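Putative adhesin (Bacteroides thetaiotaomicron, PDB 4QDG) probably serves as an outer-membrane lipoprotein of the FimB/Mfa2 fimbrial anchor family, binding magnesium and taking part in pilus-based cell adhesion. Local coordinates at residues V35-L40 and N122-Y127; V79-L84 and L106-D111; V155-M160 and F170-T175; L236-K241 and V245-I250. One frame throughout, in Å; residues are numbered along the deposited sequence.

Contact 1: V35-L40 and N122-Y127; sequences VDCLTL and NLHGLY. With MG (magnesium ion), chain C.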
loop_
_atom_site.group_PDB
_atom_site.type_symbol
_atom_site.label_atom_id
_atom_site.label_comp_id
_atom_site.label_asym_id
_atom_site.label_seq_id
_atom_site.Cartn_x
_atom_site.Cartn_y
_atom_site.Cartn_z
ATOM N N VAL A 35 -3.339 -12.297 0.823
ATOM C CA VAL A 35 -2.177 -12.522 1.710
ATOM C C VAL A 35 -1.687 -13.956 1.603
ATOM O O VAL A 35 -2.323 -14.864 2.127
ATOM C CB VAL A 35 -2.457 -12.105 3.178
ATOM C CG1 VAL A 35 -1.201 -12.257 4.039
ATOM C CG2 VAL A 35 -2.988 -10.676 3.251
ATOM N N ASP A 36 -0.532 -14.138 0.937
ATOM C CA ASP A 36 0.122 -15.414 0.611
ATOM C C ASP A 36 1.193 -15.854 1.649
ATOM O O ASP A 36 1.688 -16.978 1.579
ATOM C CB ASP A 36 0.794 -15.284 -0.784
ATOM C CG ASP A 36 1.980 -14.312 -0.877
ATOM O OD1 ASP A 36 2.027 -13.346 -0.080
ATOM O OD2 ASP A 36 2.851 -14.516 -1.749
ATOM N N CYS A 37 1.601 -14.952 2.548
ATOM C CA CYS A 37 2.588 -15.255 3.578
ATOM C C CYS A 37 2.283 -14.424 4.805
ATOM O O CYS A 37 1.953 -13.248 4.708
ATOM C CB CYS A 37 4.024 -15.063 3.090
ATOM S SG CYS A 37 4.408 -13.380 2.524
ATOM N N LEU A 38 2.326 -15.067 5.962
ATOM C CA LEU A 38 1.956 -14.423 7.196
ATOM C C LEU A 38 3.049 -14.557 8.249
ATOM O O LEU A 38 3.608 -15.629 8.431
ATOM C CB LEU A 38 0.641 -15.079 7.658
ATOM C CG LEU A 38 0.015 -14.668 8.983
ATOM C CD1 LEU A 38 -0.418 -13.186 8.975
ATOM C CD2 LEU A 38 -1.140 -15.565 9.272
ATOM N N THR A 39 3.349 -13.445 8.923
ATOM C CA THR A 39 4.303 -13.384 10.012
ATOM C C THR A 39 3.507 -12.957 11.217
ATOM O O THR A 39 2.966 -11.853 11.230
ATOM C CB THR A 39 5.483 -12.430 9.692
ATOM O OG1 THR A 39 6.170 -12.871 8.526
ATOM C CG2 THR A 39 6.483 -12.323 10.851
ATOM N N LEU A 40 3.432 -13.808 12.226
ATOM C CA LEU A 40 2.688 -13.495 13.454
ATOM C C LEU A 40 3.683 -13.418 14.636
ATOM O O LEU A 40 4.415 -14.372 14.905
ATOM C CB LEU A 40 1.569 -14.545 13.683
ATOM C CG LEU A 40 0.576 -14.353 14.849
ATOM C CD1 LEU A 40 1.188 -14.766 16.192
ATOM C CD2 LEU A 40 -0.077 -12.963 14.869
ATOM N N ASN A 122 7.646 -3.265 -9.060
ATOM C CA ASN A 122 6.248 -3.529 -8.720
ATOM C C ASN A 122 6.256 -4.252 -7.362
ATOM O O ASN A 122 6.609 -5.434 -7.290
ATOM C CB ASN A 122 5.554 -4.340 -9.831
ATOM C CG ASN A 122 4.080 -4.510 -9.628
ATOM O OD1 ASN A 122 3.474 -3.910 -8.742
ATOM N ND2 ASN A 122 3.456 -5.286 -10.483
ATOM N N LEU A 123 5.951 -3.511 -6.285
ATOM C CA LEU A 123 6.082 -3.983 -4.912
ATOM C C LEU A 123 5.063 -5.036 -4.548
ATOM O O LEU A 123 3.881 -4.938 -4.905
ATOM C CB LEU A 123 6.020 -2.822 -3.877
ATOM C CG LEU A 123 6.889 -1.570 -4.132
ATOM C CD1 LEU A 123 6.630 -0.507 -3.077
ATOM C CD2 LEU A 123 8.387 -1.901 -4.210
ATOM N N HIS A 124 5.544 -6.044 -3.809
ATOM C CA HIS A 124 4.731 -7.130 -3.252
ATOM C C HIS A 124 3.916 -6.523 -2.098
ATOM O O HIS A 124 4.469 -5.788 -1.280
ATOM C CB HIS A 124 5.661 -8.274 -2.786
ATOM C CG HIS A 124 4.976 -9.521 -2.284
ATOM N ND1 HIS A 124 4.212 -10.327 -3.126
ATOM C CD2 HIS A 124 5.060 -10.126 -1.070
ATOM C CE1 HIS A 124 3.805 -11.344 -2.377
ATOM N NE2 HIS A 124 4.294 -11.268 -1.139
ATOM N N GLY A 125 2.616 -6.796 -2.068
ATOM C CA GLY A 125 1.704 -6.298 -1.041
ATOM C C GLY A 125 2.237 -6.424 0.373
ATOM O O GLY A 125 2.826 -7.449 0.728
ATOM N N LEU A 126 2.111 -5.344 1.156
ATOM C CA LEU A 126 2.519 -5.331 2.558
ATOM C C LEU A 126 1.273 -5.097 3.383
ATOM O O LEU A 126 0.526 -4.157 3.120
ATOM C CB LEU A 126 3.625 -4.289 2.855
ATOM C CG LEU A 126 4.119 -4.252 4.310
ATOM C CD1 LEU A 126 4.905 -5.526 4.653
ATOM C CD2 LEU A 126 4.945 -3.003 4.574
ATOM N N TYR A 127 1.006 -6.007 4.325
ATOM C CA TYR A 127 -0.183 -5.966 5.178
ATOM C C TYR A 127 0.213 -5.937 6.639
ATOM O O TYR A 127 1.275 -6.431 7.007
ATOM C CB TYR A 127 -1.125 -7.148 4.877
ATOM C CG TYR A 127 -1.607 -7.180 3.441
ATOM C CD1 TYR A 127 -0.818 -7.724 2.431
ATOM C CD2 TYR A 127 -2.858 -6.679 3.092
ATOM C CE1 TYR A 127 -1.241 -7.730 1.101
ATOM C CE2 TYR A 127 -3.321 -6.743 1.772
ATOM C CZ TYR A 127 -2.498 -7.247 0.776
ATOM O OH TYR A 127 -2.922 -7.295 -0.536
HETATM MG MG MG C . 4.234 -13.163 -0.050
#
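H124 and D36 meet through a magnesium ion, while V35 and Y127 meet directly further off. H124 gives NE2 to the metal at 2.2 Å. Its imidazole is carried toward the 35-40 segment because CG stands anti to the backbone N (chi1 -175°), and the backbone N of the same residue is held by S90 OG. From the opposing direction D36 brings a carboxylate that grips the ion with both oxygens, unevenly: OD1 lies 2.2 Å and OD2 2.6 Å from the magnesium. The carboxylate sits at the edge of the imidazole, its plane turned 59° from that of the ring. D36 OD1 and H124 NE2 come within 3.3 Å of each other as fellow ligands of the ion, without a hydrogen bond between them. C37 adds its sulfur, SG, 2.6 Å from the metal and also at the imidazole edge, and C86 completes the set of four protein residues. The positive ion probably offsets the charge gathered by D36 and the sulfurs. Further from the ion, V35 lays CG2 squarely over one face of the Y127 ring, 3.8 Å from its centroid and 12° off the normal, a CH-pi contact made as the two side chains slide past one another. The metal thus ties the turn between helix 31-34 and strand 38-44 to the loop ahead of strand 127-137. Y127 also meets Y21 edge-to-face and touches M146 and K148 of strand 140-159, while C37 pairs through its backbone with G83 just beyond strand 75-82.

Contact 2: V79-L84 and L106-D111; sequences VAYGGL and LQVELD
The backbones of 79-84 and 106-111 stay well apart: the nearest CA atoms, those of L84 and V108, are 9.0 Å from each other, and no hydrogen bond crosses. Both segments are largely extended, but G83 turns the first one with a positive phi of 86°, after which L84 faces V108. Side chains alone bridge the gap. Y81 reaches across with the far end of its ring, where V108 and L106 receive it. V108 CG2 lies 3.7 Å from Y81 CE1 and is equally near CZ, approaching the ring obliquely as the two side chains slide past each other. At the CE2 side of the ring L106, pointing against Y81, sets CD2 obliquely 3.8 Å from Y81 CE2. The two methyls meet the hydroxyl end of the ring from the same side of its plane. V108 CG2 serves twice, since L84 CD1 also rests on it at 4.1 Å. The result is a buried apolar layer between two sheets. Strand 75-82 lies between strands 38-44 and 127-137, and W128 of the latter meets the Y81 ring; strand 107-110 is the middle strand of a small antiparallel sheet, whose neighbour 91-94 sends M93 against Y81, L84 and L106.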
loop_
_atom_site.group_PDB
_atom_site.type_symbol
_atom_site.label_atom_id
_atom_site.label_comp_id
_atom_site.label_asym_id
_atom_site.label_seq_id
_atom_site.Cartn_x
_atom_site.Cartn_y
_atom_site.Cartn_z
ATOM N N VAL A 79 1.107 -9.170 16.745
ATOM C CA VAL A 79 1.335 -8.320 15.584
ATOM C C VAL A 79 1.410 -9.218 14.381
ATOM O O VAL A 79 2.159 -10.185 14.398
ATOM C CB VAL A 79 2.579 -7.377 15.722
ATOM C CG1 VAL A 79 2.728 -6.492 14.490
ATOM C CG2 VAL A 79 2.480 -6.506 16.976
ATOM N N ALA A 80 0.611 -8.924 13.347
ATOM C CA ALA A 80 0.621 -9.699 12.099
ATOM C C ALA A 80 1.130 -8.876 10.940
ATOM O O ALA A 80 0.810 -7.680 10.812
ATOM C CB ALA A 80 -0.772 -10.220 11.764
ATOM N N TYR A 81 1.940 -9.533 10.095
ATOM C CA TYR A 81 2.433 -8.944 8.856
ATOM C C TYR A 81 2.128 -9.855 7.730
ATOM O O TYR A 81 2.298 -11.060 7.870
ATOM C CB TYR A 81 3.940 -8.661 8.872
ATOM C CG TYR A 81 4.360 -7.493 9.733
ATOM C CD1 TYR A 81 4.296 -6.187 9.256
ATOM C CD2 TYR A 81 4.873 -7.693 11.003
ATOM C CE1 TYR A 81 4.711 -5.110 10.039
ATOM C CE2 TYR A 81 5.313 -6.628 11.785
ATOM C CZ TYR A 81 5.238 -5.339 11.296
ATOM O OH TYR A 81 5.662 -4.307 12.086
ATOM N N GLY A 82 1.692 -9.277 6.624
ATOM C CA GLY A 82 1.467 -9.987 5.379
ATOM C C GLY A 82 2.465 -9.478 4.359
ATOM O O GLY A 82 2.715 -8.275 4.291
ATOM N N GLY A 83 3.082 -10.381 3.604
ATOM C CA GLY A 83 4.033 -9.992 2.568
ATOM C C GLY A 83 5.467 -9.772 2.995
ATOM O O GLY A 83 6.237 -9.171 2.249
ATOM N N LEU A 84 5.834 -10.245 4.192
ATOM C CA LEU A 84 7.187 -10.147 4.744
ATOM C C LEU A 84 7.950 -11.463 4.654
ATOM O O LEU A 84 9.167 -11.434 4.568
ATOM C CB LEU A 84 7.132 -9.744 6.230
ATOM C CG LEU A 84 7.381 -8.315 6.648
ATOM C CD1 LEU A 84 7.753 -8.266 8.090
ATOM C CD2 LEU A 84 8.516 -7.704 5.905
ATOM N N LEU A 106 10.277 -2.866 16.983
ATOM C CA LEU A 106 10.183 -3.289 15.611
ATOM C C LEU A 106 9.957 -2.122 14.633
ATOM O O LEU A 106 9.230 -1.154 14.898
ATOM C CB LEU A 106 9.094 -4.352 15.446
ATOM C CG LEU A 106 9.094 -5.174 14.160
ATOM C CD1 LEU A 106 10.515 -5.686 13.783
ATOM C CD2 LEU A 106 8.135 -6.311 14.289
ATOM N N GLN A 107 10.680 -2.230 13.516
ATOM C CA GLN A 107 10.643 -1.415 12.332
ATOM C C GLN A 107 10.615 -2.331 11.121
ATOM O O GLN A 107 11.194 -3.423 11.179
ATOM C CB GLN A 107 11.853 -0.482 12.260
ATOM C CG GLN A 107 11.826 0.618 13.298
ATOM C CD GLN A 107 12.949 1.600 13.145
ATOM O OE1 GLN A 107 13.800 1.511 12.256
ATOM N NE2 GLN A 107 12.975 2.566 14.027
ATOM N N VAL A 108 9.939 -1.886 10.036
ATOM C CA VAL A 108 9.861 -2.524 8.721
ATOM C C VAL A 108 10.297 -1.467 7.696
ATOM O O VAL A 108 9.785 -0.341 7.688
ATOM C CB VAL A 108 8.467 -3.146 8.410
ATOM C CG1 VAL A 108 8.316 -3.559 6.949
ATOM C CG2 VAL A 108 8.210 -4.330 9.317
ATOM N N GLU A 109 11.258 -1.826 6.848
ATOM C CA GLU A 109 11.762 -0.931 5.822
ATOM C C GLU A 109 11.682 -1.574 4.459
ATOM O O GLU A 109 11.839 -2.782 4.350
ATOM C CB GLU A 109 13.223 -0.554 6.125
ATOM C CG GLU A 109 13.649 0.746 5.451
ATOM C CD GLU A 109 15.131 1.065 5.447
ATOM O OE1 GLU A 109 15.787 0.886 6.499
ATOM O OE2 GLU A 109 15.625 1.538 4.395
ATOM N N LEU A 110 11.469 -0.760 3.406
ATOM C CA LEU A 110 11.518 -1.272 2.036
ATOM C C LEU A 110 12.958 -1.631 1.688
ATOM O O LEU A 110 13.882 -0.892 2.029
ATOM C CB LEU A 110 10.982 -0.231 1.033
ATOM C CG LEU A 110 10.933 -0.649 -0.453
ATOM C CD1 LEU A 110 9.698 -1.479 -0.764
ATOM C CD2 LEU A 110 10.977 0.549 -1.366
ATOM N N ASP A 111 13.140 -2.758 0.999
ATOM C CA ASP A 111 14.421 -3.156 0.434
ATOM C C ASP A 111 14.704 -2.154 -0.698
ATOM O O ASP A 111 13.928 -2.088 -1.652
ATOM C CB ASP A 111 14.327 -4.616 -0.075
ATOM C CG ASP A 111 15.593 -5.239 -0.653
ATOM O OD1 ASP A 111 16.546 -4.475 -0.992
ATOM O OD2 ASP A 111 15.627 -6.480 -0.796
#

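Contact 3: V155-M160 and F170-T175; sequences VVLQQM and FEFEIT
F170, the first residue of its segment, turns one ring face to L157. The methyl CD1 of L157 sits over the middle of that face, 3.7 Å from the ring centroid and 12° off the normal, a CH-pi contact between side chains that otherwise cross at a slant. E171 follows with its side chain directed to the other side of the strand, where OE1 forms a salt bridge with R239. F172 returns to the interface and has the larger share of it on this strand. With CG anti to the carbonyl carbon (chi1 -57°), its ring reaches across to both V155 and L157, meeting them with its CD2, CE2 and CZ atoms. V155 CG1 comes to the ring edge, near its plane, 4.0 Å from F172 CD2. L157, its side chain running against that of F172, meets the ring obliquely, CD1 lying 3.8 Å from F172 CZ. One leucine methyl therefore serves both phenylalanines, with F170 taking it on a face. E173, like E171, points its carboxylate away from this interface and toward R239. Nothing polar bonds across: the strand axes run 10.0 Å apart with their directions at 145°, a spacing that suits two facing sheets joined by apolar side chains. On one side strand 140-159 is flanked by strands 213-223 and 278-285, which send A219 against F172 and L285 against L157. On the other, strand 170-176 lies between strands 193-195 and 235-240, and V238 and R240 of the latter add to the packing around F172 and F170 respectively.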
loop_
_atom_site.group_PDB
_atom_site.type_symbol
_atom_site.label_atom_id
_atom_site.label_comp_id
_atom_site.label_asym_id
_atom_site.label_seq_id
_atom_site.Cartn_x
_atom_site.Cartn_y
_atom_site.Cartn_z
ATOM N N VAL A 155 -0.828 6.594 -13.922
ATOM C CA VAL A 155 -0.867 7.956 -14.422
ATOM C C VAL A 155 -1.093 7.901 -15.908
ATOM O O VAL A 155 -0.332 7.250 -16.611
ATOM C CB VAL A 155 0.419 8.746 -14.041
ATOM C CG1 VAL A 155 0.336 10.184 -14.535
ATOM C CG2 VAL A 155 0.648 8.712 -12.516
ATOM N N VAL A 156 -2.134 8.597 -16.401
ATOM C CA VAL A 156 -2.467 8.633 -17.817
ATOM C C VAL A 156 -2.364 10.069 -18.362
ATOM O O VAL A 156 -2.807 11.012 -17.713
ATOM C CB VAL A 156 -3.856 8.000 -18.089
ATOM C CG1 VAL A 156 -4.302 8.190 -19.545
ATOM C CG2 VAL A 156 -3.857 6.512 -17.734
ATOM N N LEU A 157 -1.735 10.217 -19.545
ATOM C CA LEU A 157 -1.641 11.480 -20.275
ATOM C C LEU A 157 -2.480 11.323 -21.518
ATOM O O LEU A 157 -2.272 10.386 -22.281
ATOM C CB LEU A 157 -0.195 11.884 -20.602
ATOM C CG LEU A 157 0.838 11.874 -19.474
ATOM C CD1 LEU A 157 2.160 12.343 -19.986
ATOM C CD2 LEU A 157 0.386 12.751 -18.294
ATOM N N GLN A 158 -3.515 12.175 -21.656
ATOM C CA GLN A 158 -4.482 12.118 -22.743
ATOM C C GLN A 158 -4.662 13.466 -23.407
ATOM O O GLN A 158 -4.888 14.449 -22.726
ATOM C CB GLN A 158 -5.824 11.643 -22.188
ATOM C CG GLN A 158 -6.938 11.499 -23.251
ATOM C CD GLN A 158 -8.083 10.643 -22.779
ATOM O OE1 GLN A 158 -7.955 9.846 -21.836
ATOM N NE2 GLN A 158 -9.213 10.752 -23.461
ATOM N N GLN A 159 -4.596 13.522 -24.730
ATOM C CA GLN A 159 -4.837 14.809 -25.407
ATOM C C GLN A 159 -6.319 15.083 -25.435
ATOM O O GLN A 159 -7.094 14.187 -25.740
ATOM C CB GLN A 159 -4.261 14.836 -26.814
ATOM C CG GLN A 159 -2.785 15.147 -26.817
ATOM C CD GLN A 159 -2.397 15.841 -28.081
ATOM O OE1 GLN A 159 -2.839 16.962 -28.349
ATOM N NE2 GLN A 159 -1.569 15.182 -28.882
HETATM N N MSE A 160 -6.711 16.304 -25.061
HETATM C CA MSE A 160 -8.085 16.797 -25.074
HETATM C C MSE A 160 -8.711 16.657 -26.470
HETATM O O MSE A 160 -9.875 16.271 -26.567
HETATM C CB MSE A 160 -8.105 18.255 -24.641
HETATM C CG MSE A 160 -9.476 18.733 -24.256
HETATM SE SE MSE A 160 -9.562 20.674 -24.259
HETATM C CE MSE A 160 -9.681 20.947 -26.179
ATOM N N PHE A 170 8.164 11.221 -22.029
ATOM C CA PHE A 170 7.995 11.603 -20.630
ATOM C C PHE A 170 8.589 10.680 -19.605
ATOM O O PHE A 170 8.636 9.468 -19.779
ATOM C CB PHE A 170 6.497 11.720 -20.300
ATOM C CG PHE A 170 5.760 12.696 -21.176
ATOM C CD1 PHE A 170 5.764 14.056 -20.885
ATOM C CD2 PHE A 170 5.042 12.255 -22.286
ATOM C CE1 PHE A 170 5.040 14.951 -21.665
ATOM C CE2 PHE A 170 4.352 13.161 -23.089
ATOM C CZ PHE A 170 4.350 14.501 -22.771
ATOM N N GLU A 171 8.989 11.293 -18.500
ATOM C CA GLU A 171 9.516 10.679 -17.297
ATOM C C GLU A 171 8.485 10.923 -16.211
ATOM O O GLU A 171 7.964 12.043 -16.083
ATOM C CB GLU A 171 10.874 11.277 -16.923
ATOM C CG GLU A 171 12.028 10.689 -17.705
ATOM C CD GLU A 171 13.409 11.250 -17.401
ATOM O OE1 GLU A 171 13.517 12.267 -16.673
ATOM O OE2 GLU A 171 14.392 10.672 -17.921
ATOM N N PHE A 172 8.165 9.865 -15.458
ATOM C CA PHE A 172 7.171 9.895 -14.383
ATOM C C PHE A 172 7.843 9.555 -13.078
ATOM O O PHE A 172 8.641 8.623 -13.032
ATOM C CB PHE A 172 6.038 8.905 -14.649
ATOM C CG PHE A 172 5.300 9.102 -15.956
ATOM C CD1 PHE A 172 5.838 8.640 -17.154
ATOM C CD2 PHE A 172 4.005 9.626 -15.972
ATOM C CE1 PHE A 172 5.117 8.750 -18.344
ATOM C CE2 PHE A 172 3.300 9.754 -17.168
ATOM C CZ PHE A 172 3.857 9.320 -18.344
ATOM N N GLU A 173 7.564 10.346 -12.025
ATOM C CA GLU A 173 8.163 10.129 -10.707
ATOM C C GLU A 173 7.193 10.414 -9.600
ATOM O O GLU A 173 6.314 11.272 -9.736
ATOM C CB GLU A 173 9.371 11.050 -10.494
ATOM C CG GLU A 173 10.620 10.664 -11.243
ATOM C CD GLU A 173 11.604 11.797 -11.485
ATOM O OE1 GLU A 173 11.319 12.960 -11.115
ATOM O OE2 GLU A 173 12.673 11.508 -12.065
ATOM N N ILE A 174 7.406 9.726 -8.473
ATOM C CA ILE A 174 6.736 9.987 -7.217
ATOM C C ILE A 174 7.843 10.128 -6.202
ATOM O O ILE A 174 8.641 9.213 -6.048
ATOM C CB ILE A 174 5.621 9.001 -6.784
ATOM C CG1 ILE A 174 4.413 9.121 -7.719
ATOM C CG2 ILE A 174 5.195 9.275 -5.329
ATOM C CD1 ILE A 174 3.332 8.000 -7.585
ATOM N N THR A 175 7.971 11.319 -5.603
ATOM C CA THR A 175 8.909 11.523 -4.513
ATOM C C THR A 175 8.097 11.466 -3.214
ATOM O O THR A 175 7.000 12.040 -3.113
ATOM C CB THR A 175 9.722 12.808 -4.649
ATOM O OG1 THR A 175 8.840 13.914 -4.881
ATOM C CG2 THR A 175 10.832 12.699 -5.696
#

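Contact 4: L236-K241 and V245-I250; sequences LTVRRK and VEIINI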
loop_
_atom_site.group_PDB
_atom_site.type_symbol
_atom_site.label_atom_id
_atom_site.label_comp_id
_atom_site.label_asym_id
_atom_site.label_seq_id
_atom_site.Cartn_x
_atom_site.Cartn_y
_atom_site.Cartn_z
ATOM N N LEU A 236 3.866 14.067 -7.249
ATOM C CA LEU A 236 3.776 13.352 -8.517
ATOM C C LEU A 236 4.373 14.308 -9.533
ATOM O O LEU A 236 3.969 15.477 -9.590
ATOM C CB LEU A 236 2.387 12.866 -8.931
ATOM C CG LEU A 236 2.269 12.399 -10.395
ATOM C CD1 LEU A 236 2.972 11.046 -10.619
ATOM C CD2 LEU A 236 0.823 12.320 -10.832
ATOM N N THR A 237 5.386 13.849 -10.283
ATOM C CA THR A 237 6.057 14.714 -11.272
ATOM C C THR A 237 6.063 14.052 -12.639
ATOM O O THR A 237 6.376 12.861 -12.745
ATOM C CB THR A 237 7.500 15.071 -10.801
ATOM O OG1 THR A 237 7.425 15.695 -9.520
ATOM C CG2 THR A 237 8.212 16.014 -11.748
ATOM N N VAL A 238 5.710 14.835 -13.683
ATOM C CA VAL A 238 5.715 14.375 -15.066
ATOM C C VAL A 238 6.585 15.377 -15.848
ATOM O O VAL A 238 6.291 16.572 -15.881
ATOM C CB VAL A 238 4.315 14.134 -15.693
ATOM C CG1 VAL A 238 4.462 13.583 -17.115
ATOM C CG2 VAL A 238 3.497 13.161 -14.847
ATOM N N ARG A 239 7.700 14.883 -16.400
ATOM C CA ARG A 239 8.679 15.715 -17.095
ATOM C C ARG A 239 8.851 15.319 -18.545
ATOM O O ARG A 239 8.964 14.114 -18.827
ATOM C CB ARG A 239 10.026 15.586 -16.377
ATOM C CG ARG A 239 11.109 16.601 -16.757
ATOM C CD ARG A 239 12.274 16.612 -15.774
ATOM N NE ARG A 239 12.665 15.259 -15.417
ATOM C CZ ARG A 239 12.553 14.726 -14.204
ATOM N NH1 ARG A 239 12.148 15.467 -13.177
ATOM N NH2 ARG A 239 12.876 13.457 -14.001
ATOM N N ARG A 240 8.866 16.329 -19.467
ATOM C CA ARG A 240 9.179 16.111 -20.891
ATOM C C ARG A 240 10.678 15.872 -20.976
ATOM O O ARG A 240 11.431 16.752 -20.554
ATOM C CB ARG A 240 8.804 17.320 -21.773
ATOM C CG ARG A 240 7.324 17.634 -21.937
ATOM C CD ARG A 240 7.082 18.580 -23.123
ATOM N NE ARG A 240 7.605 19.927 -22.872
ATOM C CZ ARG A 240 6.855 21.010 -22.681
ATOM N NH1 ARG A 240 5.532 20.934 -22.755
ATOM N NH2 ARG A 240 7.426 22.181 -22.436
ATOM N N LYS A 241 11.116 14.689 -21.469
ATOM C CA LYS A 241 12.533 14.289 -21.577
ATOM C C LYS A 241 13.400 15.275 -22.395
ATOM O O LYS A 241 14.498 15.631 -21.955
ATOM C CB LYS A 241 12.635 12.877 -22.188
ATOM C CG LYS A 241 12.585 11.790 -21.136
ATOM C CD LYS A 241 12.026 10.492 -21.649
ATOM C CE LYS A 241 13.051 9.419 -21.870
ATOM N NZ LYS A 241 12.409 8.212 -22.446
ATOM N N VAL A 245 11.224 20.006 -19.067
ATOM C CA VAL A 245 10.123 20.767 -18.484
ATOM C C VAL A 245 9.203 19.839 -17.709
ATOM O O VAL A 245 8.787 18.791 -18.222
ATOM C CB VAL A 245 9.329 21.603 -19.512
ATOM C CG1 VAL A 245 8.116 22.254 -18.860
ATOM C CG2 VAL A 245 10.211 22.658 -20.160
ATOM N N GLU A 246 8.890 20.226 -16.465
ATOM C CA GLU A 246 7.972 19.454 -15.635
ATOM C C GLU A 246 6.582 19.984 -15.876
ATOM O O GLU A 246 6.231 21.034 -15.351
ATOM C CB GLU A 246 8.356 19.521 -14.155
ATOM C CG GLU A 246 9.652 18.800 -13.835
ATOM C CD GLU A 246 10.145 18.975 -12.409
ATOM O OE1 GLU A 246 9.470 19.698 -11.636
ATOM O OE2 GLU A 246 11.180 18.362 -12.054
ATOM N N ILE A 247 5.810 19.287 -16.705
ATOM C CA ILE A 247 4.456 19.702 -17.111
ATOM C C ILE A 247 3.445 19.491 -15.972
ATOM O O ILE A 247 2.458 20.220 -15.901
ATOM C CB ILE A 247 4.022 19.013 -18.449
ATOM C CG1 ILE A 247 4.048 17.478 -18.368
ATOM C CG2 ILE A 247 4.893 19.521 -19.606
ATOM C CD1 ILE A 247 2.953 16.783 -19.205
ATOM N N ILE A 248 3.700 18.492 -15.092
ATOM C CA ILE A 248 2.900 18.156 -13.908
ATOM C C ILE A 248 3.862 18.020 -12.709
ATOM O O ILE A 248 4.902 17.350 -12.800
ATOM C CB ILE A 248 1.995 16.883 -14.101
ATOM C CG1 ILE A 248 1.019 17.048 -15.272
ATOM C CG2 ILE A 248 1.207 16.554 -12.829
ATOM C CD1 ILE A 248 0.668 15.751 -15.994
ATOM N N ASN A 249 3.529 18.699 -11.609
ATOM C CA ASN A 249 4.265 18.684 -10.358
ATOM C C ASN A 249 3.284 19.059 -9.283
ATOM O O ASN A 249 3.084 20.243 -8.986
ATOM C CB ASN A 249 5.494 19.599 -10.364
ATOM C CG ASN A 249 6.307 19.499 -9.092
ATOM O OD1 ASN A 249 6.656 18.418 -8.630
ATOM N ND2 ASN A 249 6.667 20.626 -8.529
ATOM N N ILE A 250 2.641 18.040 -8.717
ATOM C CA ILE A 250 1.546 18.269 -7.791
ATOM C C ILE A 250 1.729 17.587 -6.450
ATOM O O ILE A 250 2.378 16.539 -6.377
ATOM C CB ILE A 250 0.226 17.734 -8.459
ATOM C CG1 ILE A 250 0.323 16.214 -8.803
ATOM C CG2 ILE A 250 -0.175 18.568 -9.688
ATOM C CD1 ILE A 250 -0.895 15.446 -8.657
#
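L236 and I250 begin an antiparallel pairing that is closely knit at this end and irregular toward the hairpin turn. They form a hydrogen-bonded pair, L236 N to I250 O and I250 N to L236 O both at 3.0 Å. V238 N adds a firm bond to I248 O of 2.8 Å. On the buried face the side chains lie side by side, L236 CB against I250 CG1 and V238 CB 3.9 Å from I248 CB. Regularity then breaks: V238 O faces two residues, I247 and I248, in a classic beta bulge, and the bonds from I247 N and I248 N to it are both weak. Beyond the bulge R240 N recovers a good 2.8 Å bond to V245 O, and the R240 guanidinium lies with one face over I247 CG2 while NE pairs with D243. The opposite face, formed by T237, R239, E246 and N249, is polar and looser: E246 and N249 are exposed, as is V245 at the turn end, whereas T237 is buried. There T237 OG1 donates to N249 OD1 at 3.0 Å, tilted 20° from the amide carbonyl plane. R239 is bent at chi3, and its NH1 meets E246 OE2 edge-on at a long 3.3 Å, on the anti side of the carboxylate and 27° out of its plane; NH2 pairs with E171 and E173 on the adjoining strand. Apolar contacts thus line the face turned to strands 140-159 and 278-285, and polar and charged groups cover the other. R239 meets carboxylates from both neighbouring strands, so its charge probably helps hold the three strands together.

In the fold
Along the chain, contact 2 is nested within the loop that contact 1 closes; contacts 3 and 4 follow in series. The four form two groups. Contacts 1 and 2 have centres 8 Å apart and meet on neighbouring strands 38-44 and 75-82, where T39 O and Y81 N lie 2.8 Å apart, a probable hydrogen bond. Contacts 3 and 4, centres 7 Å apart, meet on paired strands 170-176 and 235-240, where E173 O and T237 N, likewise 2.8 Å apart, probably bond. About 28 to 32 Å separates the centres of the two groups, and the long strand 140-159 runs from beside contact 1 to contact 3, linking the metal-bound region to the distant sheet pair in this elongated anchor-family protein.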